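PDB 3CLQ: DUF1116 domain-containing protein, which is of unknown function but belongs to the AllG family, and so may serve as a subunit of an oxamate carbamoyltransferase. Local coordinates for residues I53-M58 / V85-A90; G239-A244 / S307-T312; H278-P283 / F409-K414. All coordinates share one frame; numbering follows the deposited sequence.

From the N terminus, contact 1 comes first: it closes a mostly helical excursion of 26 residues, setting the turn before helix 60-73 against the C-terminal end of helix 79-87. It is complete before the other two open. Contact 2 starts at helix 234-247 and closes at the short helix 309-313, after strands 257-263, 266-271, 280-283 and 304-305 of one antiparallel sheet, and so joins helix to helix. Contact 3 begins on strand 280-283, inside the loop of contact 2, and joins this edge strand to helix 407-419, so the two cross. Contacts 2 and 3 come within about 7 Å at their nearest atoms, without touching.

Contact 1: I53-M58 / V85-A90; sequences ITYENM and VARSGA
Ala86 sets its methyl group squarely over one face of the Tyr55 ring. The evidence for a CH-pi contact is that Ala86 CB lies 3.6 Å from the centroid of the Tyr55 ring and only 8° off the ring normal. Tyr55 reaches this place because its CG stands anti to the backbone N (chi1 171°), which carries the ring out toward the helix.

A second kind of contact involves the edge of the same ring. Arg87 NH1 comes to 3.3 Å from Tyr55 CE2 near the ring plane, while the guanidinium stands almost perpendicular to the ring, at 86°, with Tyr55 CD2 over one of its faces. This is therefore not a stack. The aliphatic part of the arginine adds to it, Arg87 CG lying 3.7 Å from Tyr55 CE2.

The parts joined are a type I beta turn from Tyr55 to Met58, closed by Met58 N to Tyr55 O at 2.8 Å, and the last turn of helix 79-87.

Asp83, one turn earlier on that helix, links the two: it forms a salt bridge with Arg87 NH1 and a hydrogen bond with Tyr55 OH, which also pairs with Gln67. Glu56 contributes chiefly van der Waals contact, its OE2 lying 3.8 Å from Arg87 CA. Glu56 OE2 stays 5.0 Å from Arg87 NE, so any attraction between the opposite charges would be long-range.

Contact 2: G239-A244 / S307-T312; sequences GAAKCA and SAITET
This is a buried helix-to-helix packing contact near the middle of the chain, between helix 234-247 and the start of the short helix 309-313, and it rests on Ala241 and Ile309. The backbones come close, with the CA atoms of Ala241 and Thr310 6.0 Å apart, a spacing consistent with the small alanine side chain at this point. The methyl of Ala241 points into the partner helix. Ala241 CB lies 3.8 Å from Ile309 O. Ala241 CB is also 4.0 Å from Ile309 CG2.

The other branch of Ile309 meets both Ala241 and the residue after it. With CG1 anti to the backbone N (chi1 -171°), the longer arm lies against helix 234-247, and Ile309 CG1 is 4.0 Å from both Ala241 CB and Lys242 N. Both branches thus touch the alanine methyl. Met238 and Leu245 of that helix also touch Ile309. The lysine chain runs off from the contact, and its NZ forms a salt bridge with Asp246.

Within segment 307-312, Ala308 O accepts two bonds from one residue. Thr312 OG1 and Thr312 N, each 3.1 Å from Ala308 O, approach from opposite faces of the carbonyl plane, so the buried hydroxyl is satisfied inside its own segment. Across the contact, by contrast, carbon meets carbon, or the backbone Ile309 O and Lys242 N, which implies cohesion by close apolar packing and probable exclusion of water.

Contact 3: H278-P283 / F409-K414; sequences HWFTGP and FNEALK
A single water bridges Thr281 and Glu411, gripped from the strand on one side and from the helix on the other. It accepts a hydrogen bond from Thr281 N at 3.0 Å and donates one to Glu411 OE2 at 2.7 Å. Glu411 OE2 itself stays 4.1 Å from Thr281 O, and the water spans the gap to Thr281 N. Asn407, one helical turn before Glu411, gives a second route between the same two residues, since its ND2 bonds to Thr281 O and, weakly, to Glu411 OE1.

The apolar half of the contact is carried by Phe280. Its first torsion (chi1 -65°) places CG beside the backbone N, anti to the carbonyl carbon, and this swings the ring off the strand onto the helix backbone, where Ala412 covers one face. The CA of Ala412 sits 4.1 Å from the ring centroid of Phe280 and 13° off the normal, a CH-pi arrangement. Ala412 N lies over that face as well, 3.8 Å from Phe280 CD1. Glu411 adds its CB, also 3.8 Å from Phe280 CD1, approaching obliquely. Beyond this the two side chains run past each other in opposite directions, and the carboxylate plane is inclined 67° to the ring.

Strand 280-283 and helix 409-414 run nearly antiparallel, with axes 8.1 Å apart at closest approach. The strand is outermost in its four-stranded antiparallel sheet within this chain. Phe280 and Gly282 pair through their backbones with Ile269 and Phe267 of strand 266-271, whereas the intervening Thr281 turns its N to the bridging water. Val408 and Ala415 extend the helical surface against Phe280. Phe409 and Leu413, whose CB atoms point away from the strand, pack on helix 371-377, so helix 407-419 lies between that helix and the sheet edge.

Contact 1: I53-M58 / V85-A90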
ATOM      1  N   ILE B  53      32.721 -14.260  11.790  1.00 50.48           N
ATOM      2  CA  ILE B  53      33.183 -15.305  10.881  1.00 49.51           C
ATOM      3  C   ILE B  53      34.412 -14.823  10.107  1.00 49.63           C
ATOM      4  O   ILE B  53      34.386 -13.786   9.454  1.00 50.25           O
ATOM      5  CB  ILE B  53      32.064 -15.725   9.896  1.00 48.55           C
ATOM      6  CG1 ILE B  53      32.488 -16.924   9.052  1.00 47.47           C
ATOM      7  CG2 ILE B  53      31.676 -14.553   9.003  1.00 48.74           C
ATOM      8  CD1 ILE B  53      31.344 -17.746   8.553  1.00 46.36           C
ATOM      9  N   THR B  54      35.498 -15.565  10.187  1.00 49.47           N
ATOM     10  CA  THR B  54      36.657 -15.209   9.385  1.00 49.98           C
ATOM     11  C   THR B  54      36.318 -15.298   7.901  1.00 50.16           C
ATOM     12  O   THR B  54      35.300 -15.876   7.525  1.00 50.12           O
ATOM     13  CB  THR B  54      37.853 -16.101   9.693  1.00 48.68           C
ATOM     14  OG1 THR B  54      37.460 -17.463   9.525  1.00 48.74           O
ATOM     15  CG2 THR B  54      38.301 -15.890  11.118  1.00 48.19           C
ATOM     16  N   TYR B  55      37.174 -14.718   7.066  1.00 50.70           N
ATOM     17  CA  TYR B  55      36.937 -14.685   5.637  1.00 50.52           C
ATOM     18  C   TYR B  55      37.063 -16.087   5.063  1.00 51.51           C
ATOM     19  O   TYR B  55      36.194 -16.522   4.308  1.00 50.96           O
ATOM     20  CB  TYR B  55      37.904 -13.726   4.947  1.00 49.27           C
ATOM     21  CG  TYR B  55      37.859 -13.793   3.441  1.00 48.98           C
ATOM     22  CD1 TYR B  55      36.845 -13.168   2.731  1.00 48.89           C
ATOM     23  CD2 TYR B  55      38.833 -14.485   2.719  1.00 49.11           C
ATOM     24  CE1 TYR B  55      36.792 -13.224   1.347  1.00 48.67           C
ATOM     25  CE2 TYR B  55      38.795 -14.543   1.327  1.00 48.97           C
ATOM     26  CZ  TYR B  55      37.768 -13.906   0.648  1.00 49.08           C
ATOM     27  OH  TYR B  55      37.705 -13.948  -0.729  1.00 48.88           O
ATOM     28  N   GLU B  56      38.127 -16.799   5.430  1.00 52.70           N
ATOM     29  CA  GLU B  56      38.344 -18.139   4.881  1.00 54.65           C
ATOM     30  C   GLU B  56      37.156 -19.064   5.105  1.00 54.90           C
ATOM     31  O   GLU B  56      36.903 -19.955   4.302  1.00 54.12           O
ATOM     32  CB  GLU B  56      39.622 -18.803   5.425  1.00 56.31           C
ATOM     33  CG  GLU B  56      40.912 -18.102   5.055  1.00 57.84           C
ATOM     34  CD  GLU B  56      41.041 -16.784   5.779  1.00 59.52           C
ATOM     35  OE1 GLU B  56      40.600 -16.718   6.950  1.00 60.43           O
ATOM     36  OE2 GLU B  56      41.555 -15.809   5.181  1.00 60.24           O
ATOM     37  N   ASN B  57      36.416 -18.867   6.187  1.00 56.20           N
ATOM     38  CA  ASN B  57      35.266 -19.732   6.409  1.00 57.58           C
ATOM     39  C   ASN B  57      33.955 -19.222   5.806  1.00 58.12           C
ATOM     40  O   ASN B  57      32.943 -19.914   5.864  1.00 58.38           O
ATOM     41  CB  ASN B  57      35.129 -20.108   7.884  1.00 58.11           C
ATOM     42  CG  ASN B  57      36.399 -20.750   8.431  1.00 59.16           C
ATOM     43  OD1 ASN B  57      37.128 -21.443   7.706  1.00 59.98           O
ATOM     44  ND2 ASN B  57      36.681 -20.517   9.708  1.00 59.17           N
HETATM   45  N   MSE B  58      33.977 -18.041   5.189  1.00 59.25           N
HETATM   46  CA  MSE B  58      32.761 -17.500   4.547  1.00 61.27           C
HETATM   47  C   MSE B  58      32.342 -18.364   3.369  1.00 59.82           C
HETATM   48  O   MSE B  58      33.093 -19.213   2.928  1.00 59.46           O
HETATM   49  CB  MSE B  58      32.945 -16.058   4.086  1.00 62.09           C
HETATM   50  CG  MSE B  58      33.065 -15.055   5.211  1.00 63.35           C
HETATM   51 SE   MSE B  58      33.393 -13.249   4.505  0.90 65.89          SE
HETATM   52  CE  MSE B  58      33.218 -12.184   6.141  1.00 63.59           C
ATOM     53  N   VAL B  85      43.838  -9.953  -1.321  1.00 56.25           N
ATOM     54  CA  VAL B  85      43.875  -8.924  -0.280  1.00 56.14           C
ATOM     55  C   VAL B  85      43.079  -9.316   0.970  1.00 56.00           C
ATOM     56  O   VAL B  85      43.532  -9.098   2.105  1.00 55.99           O
ATOM     57  CB  VAL B  85      43.341  -7.579  -0.811  1.00 56.28           C
ATOM     58  CG1 VAL B  85      43.544  -6.468   0.219  1.00 55.94           C
ATOM     59  CG2 VAL B  85      44.015  -7.234  -2.126  1.00 56.08           C
ATOM     60  N   ALA B  86      41.892  -9.891   0.757  1.00 55.27           N
ATOM     61  CA  ALA B  86      41.052 -10.308   1.879  1.00 55.03           C
ATOM     62  C   ALA B  86      41.749 -11.342   2.773  1.00 54.39           C
ATOM     63  O   ALA B  86      41.664 -11.268   4.009  1.00 53.34           O
ATOM     64  CB  ALA B  86      39.706 -10.836   1.378  1.00 54.99           C
ATOM     65  N   ARG B  87      42.450 -12.286   2.130  1.00 54.36           N
ATOM     66  CA  ARG B  87      43.182 -13.353   2.829  1.00 54.25           C
ATOM     67  C   ARG B  87      44.433 -12.878   3.580  1.00 54.08           C
ATOM     68  O   ARG B  87      44.907 -13.573   4.486  1.00 54.21           O
ATOM     69  CB  ARG B  87      43.572 -14.469   1.850  1.00 54.01           C
ATOM     70  CG  ARG B  87      42.413 -15.330   1.395  1.00 53.73           C
ATOM     71  CD  ARG B  87      42.864 -16.395   0.416  1.00 53.59           C
ATOM     72  NE  ARG B  87      42.083 -17.615   0.594  1.00 53.86           N
ATOM     73  CZ  ARG B  87      40.847 -17.791   0.130  1.00 54.30           C
ATOM     74  NH1 ARG B  87      40.241 -16.832  -0.553  1.00 54.39           N
ATOM     75  NH2 ARG B  87      40.208 -18.930   0.350  1.00 54.48           N
ATOM     76  N   SER B  88      44.975 -11.719   3.188  1.00 53.68           N
ATOM     77  CA  SER B  88      46.122 -11.124   3.887  1.00 53.14           C
ATOM     78  C   SER B  88      45.613 -10.414   5.134  1.00 52.85           C
ATOM     79  O   SER B  88      44.435 -10.067   5.210  1.00 52.37           O
ATOM     80  CB  SER B  88      46.834 -10.114   2.993  1.00 53.03           C
ATOM     81  OG  SER B  88      45.971  -9.025   2.706  1.00 52.97           O
ATOM     82  N   GLY B  89      46.498 -10.173   6.101  1.00 52.04           N
ATOM     83  CA  GLY B  89      46.052  -9.621   7.384  1.00 50.80           C
ATOM     84  C   GLY B  89      45.486  -8.186   7.417  1.00 49.15           C
ATOM     85  O   GLY B  89      45.206  -7.639   8.511  1.00 48.40           O
ATOM     86  N   ALA B  90      45.317  -7.576   6.237  1.00 48.86           N
ATOM     87  CA  ALA B  90      45.044  -6.130   6.138  1.00 49.06           C
ATOM     88  C   ALA B  90      43.565  -5.704   6.165  1.00 49.62           C
ATOM     89  O   ALA B  90      43.239  -4.599   5.738  1.00 49.86           O
ATOM     90  CB  ALA B  90      45.724  -5.545   4.892  1.00 48.64           C
TER

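Contact 2: G239-A244 / S307-T312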
ATOM      1  N   GLY B 239      16.481  -1.699   9.548  1.00 56.03           N
ATOM      2  CA  GLY B 239      17.147  -0.657  10.314  1.00 55.68           C
ATOM      3  C   GLY B 239      16.257  -0.169  11.431  1.00 55.13           C
ATOM      4  O   GLY B 239      16.735   0.089  12.545  1.00 53.89           O
ATOM      5  N   ALA B 240      14.964  -0.050  11.115  1.00 53.93           N
ATOM      6  CA  ALA B 240      13.956   0.287  12.087  1.00 53.68           C
ATOM      7  C   ALA B 240      13.982  -0.723  13.208  1.00 53.58           C
ATOM      8  O   ALA B 240      14.147  -0.355  14.374  1.00 53.64           O
ATOM      9  CB  ALA B 240      12.607   0.276  11.441  1.00 55.08           C
ATOM     10  N   ALA B 241      13.821  -1.995  12.850  1.00 52.59           N
ATOM     11  CA  ALA B 241      13.814  -3.073  13.847  1.00 53.13           C
ATOM     12  C   ALA B 241      15.106  -3.109  14.689  1.00 53.73           C
ATOM     13  O   ALA B 241      15.070  -3.298  15.914  1.00 52.34           O
ATOM     14  CB  ALA B 241      13.560  -4.419  13.185  1.00 50.30           C
ATOM     15  N   LYS B 242      16.241  -2.928  14.019  1.00 54.68           N
ATOM     16  CA  LYS B 242      17.518  -2.946  14.706  1.00 56.23           C
ATOM     17  C   LYS B 242      17.556  -1.838  15.742  1.00 57.21           C
ATOM     18  O   LYS B 242      18.039  -2.015  16.874  1.00 57.44           O
ATOM     19  CB  LYS B 242      18.644  -2.753  13.710  1.00 56.04           C
ATOM     20  CG  LYS B 242      19.982  -2.479  14.358  1.00 57.10           C
ATOM     21  CD  LYS B 242      20.423  -3.601  15.276  1.00 56.11           C
ATOM     22  CE  LYS B 242      21.924  -3.598  15.423  1.00 56.44           C
ATOM     23  NZ  LYS B 242      22.365  -4.422  16.611  1.00 57.25           N
ATOM     24  N   CYS B 243      17.037  -0.687  15.340  1.00 58.55           N
ATOM     25  CA  CYS B 243      16.973   0.463  16.211  1.00 58.06           C
ATOM     26  C   CYS B 243      16.093   0.202  17.440  1.00 57.15           C
ATOM     27  O   CYS B 243      16.506   0.495  18.554  1.00 57.60           O
ATOM     28  CB  CYS B 243      16.488   1.667  15.429  1.00 59.16           C
ATOM     29  SG  CYS B 243      16.247   3.158  16.415  1.00 61.49           S
ATOM     30  N   ALA B 244      14.901  -0.355  17.245  1.00 55.25           N
ATOM     31  CA  ALA B 244      14.047  -0.732  18.374  1.00 54.05           C
ATOM     32  C   ALA B 244      14.657  -1.850  19.240  1.00 53.85           C
ATOM     33  O   ALA B 244      14.840  -1.692  20.450  1.00 53.77           O
ATOM     34  CB  ALA B 244      12.686  -1.144  17.877  1.00 54.18           C
ATOM     35  N   SER B 307      18.190  -9.938   7.827  1.00 62.88           N
ATOM     36  CA  SER B 307      16.786  -9.590   7.661  1.00 63.09           C
ATOM     37  C   SER B 307      15.894 -10.215   8.706  1.00 61.93           C
ATOM     38  O   SER B 307      14.729  -9.873   8.787  1.00 62.75           O
ATOM     39  CB  SER B 307      16.300 -10.010   6.273  1.00 64.30           C
ATOM     40  OG  SER B 307      16.774 -11.313   5.963  1.00 66.54           O
ATOM     41  N   ALA B 308      16.430 -11.140   9.485  1.00 60.36           N
ATOM     42  CA  ALA B 308      15.637 -11.866  10.456  1.00 58.98           C
ATOM     43  C   ALA B 308      15.427 -11.026  11.703  1.00 58.30           C
ATOM     44  O   ALA B 308      14.798 -11.466  12.654  1.00 58.19           O
ATOM     45  CB  ALA B 308      16.323 -13.177  10.813  1.00 59.45           C
ATOM     46  N   ILE B 309      15.961  -9.812  11.702  1.00 57.50           N
ATOM     47  CA  ILE B 309      15.789  -8.923  12.839  1.00 56.71           C
ATOM     48  C   ILE B 309      14.318  -8.530  12.828  1.00 56.43           C
ATOM     49  O   ILE B 309      13.700  -8.193  13.831  1.00 56.67           O
ATOM     50  CB  ILE B 309      16.685  -7.668  12.703  1.00 56.14           C
ATOM     51  CG1 ILE B 309      16.666  -6.858  13.996  1.00 55.89           C
ATOM     52  CG2 ILE B 309      16.304  -6.821  11.470  1.00 54.76           C
ATOM     53  CD1 ILE B 309      17.618  -7.389  15.026  1.00 56.81           C
ATOM     54  N   THR B 310      13.792  -8.572  11.631  1.00 55.24           N
ATOM     55  CA  THR B 310      12.416  -8.340  11.337  1.00 55.62           C
ATOM     56  C   THR B 310      11.450  -9.243  12.154  1.00 55.40           C
ATOM     57  O   THR B 310      10.573  -8.761  12.863  1.00 54.41           O
ATOM     58  CB  THR B 310      12.286  -8.509   9.807  1.00 56.05           C
ATOM     59  OG1 THR B 310      12.676  -7.271   9.173  1.00 55.36           O
ATOM     60  CG2 THR B 310      10.925  -8.887   9.401  1.00 55.97           C
ATOM     61  N   GLU B 311      11.609 -10.550  12.065  1.00 55.15           N
ATOM     62  CA  GLU B 311      10.830 -11.406  12.924  1.00 55.77           C
ATOM     63  C   GLU B 311      11.253 -11.282  14.381  1.00 55.21           C
ATOM     64  O   GLU B 311      10.437 -11.555  15.279  1.00 55.42           O
ATOM     65  CB  GLU B 311      10.887 -12.850  12.444  1.00 56.69           C
ATOM     66  CG  GLU B 311      11.788 -13.006  11.238  1.00 59.02           C
ATOM     67  CD  GLU B 311      11.006 -13.229   9.956  1.00 60.66           C
ATOM     68  OE1 GLU B 311       9.903 -13.808  10.032  1.00 60.99           O
ATOM     69  OE2 GLU B 311      11.503 -12.848   8.869  1.00 62.21           O
ATOM     70  N   THR B 312      12.499 -10.863  14.631  1.00 53.54           N
ATOM     71  CA  THR B 312      12.922 -10.625  16.022  1.00 53.02           C
ATOM     72  C   THR B 312      12.087  -9.509  16.621  1.00 53.82           C
ATOM     73  O   THR B 312      11.866  -9.506  17.817  1.00 55.16           O
ATOM     74  CB  THR B 312      14.428 -10.248  16.213  1.00 52.10           C
ATOM     75  OG1 THR B 312      15.273 -11.273  15.705  1.00 50.28           O
ATOM     76  CG2 THR B 312      14.748 -10.088  17.689  1.00 52.02           C
TER

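Contact 3: H278-P283 / F409-K414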
ATOM      1  N   HIS B 278      28.019 -10.836  23.012  1.00 58.76           N
ATOM      2  CA  HIS B 278      28.049 -12.266  23.333  1.00 57.96           C
ATOM      3  C   HIS B 278      27.091 -13.030  22.395  1.00 57.38           C
ATOM      4  O   HIS B 278      25.877 -12.831  22.433  1.00 56.74           O
ATOM      5  CB  HIS B 278      27.674 -12.499  24.799  1.00 58.42           C
ATOM      6  CG  HIS B 278      28.214 -13.777  25.356  1.00 60.62           C
ATOM      7  ND1 HIS B 278      27.834 -15.021  24.880  1.00 60.97           N
ATOM      8  CD2 HIS B 278      29.131 -14.012  26.328  1.00 60.86           C
ATOM      9  CE1 HIS B 278      28.476 -15.963  25.546  1.00 60.20           C
ATOM     10  NE2 HIS B 278      29.264 -15.378  26.433  1.00 61.13           N
ATOM     11  N   TRP B 279      27.652 -13.890  21.545  1.00 56.51           N
ATOM     12  CA  TRP B 279      26.892 -14.541  20.473  1.00 55.37           C
ATOM     13  C   TRP B 279      26.625 -15.997  20.809  1.00 54.80           C
ATOM     14  O   TRP B 279      27.485 -16.664  21.342  1.00 55.23           O
ATOM     15  CB  TRP B 279      27.692 -14.521  19.166  1.00 54.41           C
ATOM     16  CG  TRP B 279      27.814 -13.203  18.540  1.00 53.87           C
ATOM     17  CD1 TRP B 279      28.864 -12.352  18.635  1.00 53.57           C
ATOM     18  CD2 TRP B 279      26.841 -12.554  17.708  1.00 54.51           C
ATOM     19  NE1 TRP B 279      28.617 -11.209  17.914  1.00 53.77           N
ATOM     20  CE2 TRP B 279      27.377 -11.308  17.335  1.00 54.27           C
ATOM     21  CE3 TRP B 279      25.568 -12.906  17.243  1.00 54.10           C
ATOM     22  CZ2 TRP B 279      26.679 -10.407  16.515  1.00 54.36           C
ATOM     23  CZ3 TRP B 279      24.889 -12.020  16.434  1.00 54.00           C
ATOM     24  CH2 TRP B 279      25.444 -10.782  16.079  1.00 53.81           C
ATOM     25  N   PHE B 280      25.443 -16.488  20.475  1.00 53.82           N
ATOM     26  CA  PHE B 280      25.151 -17.902  20.575  1.00 52.79           C
ATOM     27  C   PHE B 280      24.874 -18.394  19.181  1.00 52.20           C
ATOM     28  O   PHE B 280      24.052 -17.817  18.473  1.00 52.71           O
ATOM     29  CB  PHE B 280      23.954 -18.125  21.486  1.00 53.71           C
ATOM     30  CG  PHE B 280      24.221 -17.721  22.898  1.00 53.87           C
ATOM     31  CD1 PHE B 280      24.839 -18.594  23.768  1.00 53.36           C
ATOM     32  CD2 PHE B 280      23.896 -16.449  23.342  1.00 53.74           C
ATOM     33  CE1 PHE B 280      25.112 -18.210  25.073  1.00 53.89           C
ATOM     34  CE2 PHE B 280      24.169 -16.060  24.648  1.00 53.69           C
ATOM     35  CZ  PHE B 280      24.776 -16.943  25.514  1.00 53.61           C
ATOM     36  N   THR B 281      25.558 -19.461  18.793  1.00 51.11           N
ATOM     37  CA  THR B 281      25.718 -19.824  17.394  1.00 50.35           C
ATOM     38  C   THR B 281      25.362 -21.274  17.123  1.00 51.24           C
ATOM     39  O   THR B 281      25.694 -22.187  17.904  1.00 51.63           O
ATOM     40  CB  THR B 281      27.183 -19.605  16.939  1.00 49.88           C
ATOM     41  OG1 THR B 281      28.098 -20.245  17.862  1.00 47.99           O
ATOM     42  CG2 THR B 281      27.480 -18.116  16.853  1.00 48.63           C
ATOM     43  N   GLY B 282      24.684 -21.502  16.011  1.00 51.16           N
ATOM     44  CA  GLY B 282      24.444 -22.866  15.582  1.00 50.56           C
ATOM     45  C   GLY B 282      24.577 -22.910  14.084  1.00 50.73           C
ATOM     46  O   GLY B 282      24.905 -21.910  13.460  1.00 51.02           O
ATOM     47  N   PRO B 283      24.303 -24.069  13.494  1.00 50.81           N
ATOM     48  CA  PRO B 283      24.327 -24.259  12.057  1.00 51.29           C
ATOM     49  C   PRO B 283      23.160 -23.539  11.399  1.00 52.07           C
ATOM     50  O   PRO B 283      22.014 -23.675  11.840  1.00 52.51           O
ATOM     51  CB  PRO B 283      24.131 -25.772  11.913  1.00 51.83           C
ATOM     52  CG  PRO B 283      24.470 -26.344  13.275  1.00 51.71           C
ATOM     53  CD  PRO B 283      23.934 -25.303  14.196  1.00 51.26           C
ATOM     54  N   PHE B 409      19.295 -21.810  21.576  1.00 57.23           N
ATOM     55  CA  PHE B 409      18.471 -21.454  22.735  1.00 57.88           C
ATOM     56  C   PHE B 409      18.883 -22.175  24.033  1.00 58.46           C
ATOM     57  O   PHE B 409      18.930 -21.565  25.103  1.00 59.13           O
ATOM     58  CB  PHE B 409      17.001 -21.701  22.412  1.00 58.33           C
ATOM     59  CG  PHE B 409      16.489 -20.834  21.292  1.00 59.37           C
ATOM     60  CD1 PHE B 409      15.885 -19.610  21.556  1.00 59.38           C
ATOM     61  CD2 PHE B 409      16.643 -21.219  19.969  1.00 59.75           C
ATOM     62  CE1 PHE B 409      15.430 -18.810  20.527  1.00 59.32           C
ATOM     63  CE2 PHE B 409      16.181 -20.421  18.933  1.00 59.51           C
ATOM     64  CZ  PHE B 409      15.577 -19.219  19.213  1.00 59.29           C
ATOM     65  N   ASN B 410      19.175 -23.467  23.937  1.00 57.71           N
ATOM     66  CA  ASN B 410      19.728 -24.213  25.066  1.00 57.64           C
ATOM     67  C   ASN B 410      20.930 -23.518  25.690  1.00 58.19           C
ATOM     68  O   ASN B 410      21.018 -23.395  26.908  1.00 58.89           O
ATOM     69  CB  ASN B 410      20.148 -25.609  24.630  1.00 56.40           C
ATOM     70  CG  ASN B 410      18.979 -26.534  24.438  1.00 56.39           C
ATOM     71  OD1 ASN B 410      18.850 -27.518  25.149  1.00 56.38           O
ATOM     72  ND2 ASN B 410      18.108 -26.225  23.479  1.00 57.42           N
ATOM     73  N   GLU B 411      21.867 -23.077  24.858  1.00 58.23           N
ATOM     74  CA  GLU B 411      23.072 -22.466  25.373  1.00 58.38           C
ATOM     75  C   GLU B 411      22.693 -21.162  26.063  1.00 57.93           C
ATOM     76  O   GLU B 411      23.101 -20.889  27.194  1.00 57.47           O
ATOM     77  CB  GLU B 411      24.072 -22.250  24.242  1.00 58.72           C
ATOM     78  CG  GLU B 411      24.209 -23.475  23.345  1.00 58.85           C
ATOM     79  CD  GLU B 411      25.322 -23.361  22.308  1.00 58.88           C
ATOM     80  OE1 GLU B 411      25.797 -24.423  21.844  1.00 59.15           O
ATOM     81  OE2 GLU B 411      25.728 -22.227  21.956  1.00 58.76           O
ATOM     82  N   ALA B 412      21.877 -20.373  25.384  1.00 58.19           N
ATOM     83  CA  ALA B 412      21.328 -19.159  25.974  1.00 58.07           C
ATOM     84  C   ALA B 412      20.919 -19.380  27.431  1.00 58.49           C
ATOM     85  O   ALA B 412      21.408 -18.706  28.338  1.00 58.89           O
ATOM     86  CB  ALA B 412      20.163 -18.726  25.195  1.00 57.96           C
ATOM     87  N   LEU B 413      20.029 -20.339  27.652  1.00 58.21           N
ATOM     88  CA  LEU B 413      19.506 -20.598  28.988  1.00 57.99           C
ATOM     89  C   LEU B 413      20.596 -20.933  29.976  1.00 57.72           C
ATOM     90  O   LEU B 413      20.524 -20.549  31.143  1.00 57.77           O
ATOM     91  CB  LEU B 413      18.522 -21.773  28.979  1.00 58.33           C
ATOM     92  CG  LEU B 413      17.806 -21.962  30.321  1.00 57.97           C
ATOM     93  CD1 LEU B 413      16.675 -20.945  30.419  1.00 57.40           C
ATOM     94  CD2 LEU B 413      17.296 -23.387  30.532  1.00 57.85           C
ATOM     95  N   LYS B 414      21.580 -21.698  29.523  1.00 57.42           N
ATOM     96  CA  LYS B 414      22.639 -22.150  30.407  1.00 56.58           C
ATOM     97  C   LYS B 414      23.536 -20.957  30.766  1.00 55.83           C
ATOM     98  O   LYS B 414      23.982 -20.814  31.905  1.00 55.73           O
ATOM     99  CB  LYS B 414      23.418 -23.286  29.748  1.00 56.90           C
ATOM    100  CG  LYS B 414      24.371 -23.998  30.675  1.00 57.88           C
ATOM    101  CD  LYS B 414      25.251 -24.953  29.893  1.00 58.67           C
ATOM    102  CE  LYS B 414      26.435 -25.427  30.717  1.00 58.96           C
ATOM    103  NZ  LYS B 414      26.074 -26.487  31.709  1.00 59.49           N
TER
HETATM  104  O   HOH W   1      27.524 -21.087  20.318  1.00 51.66           O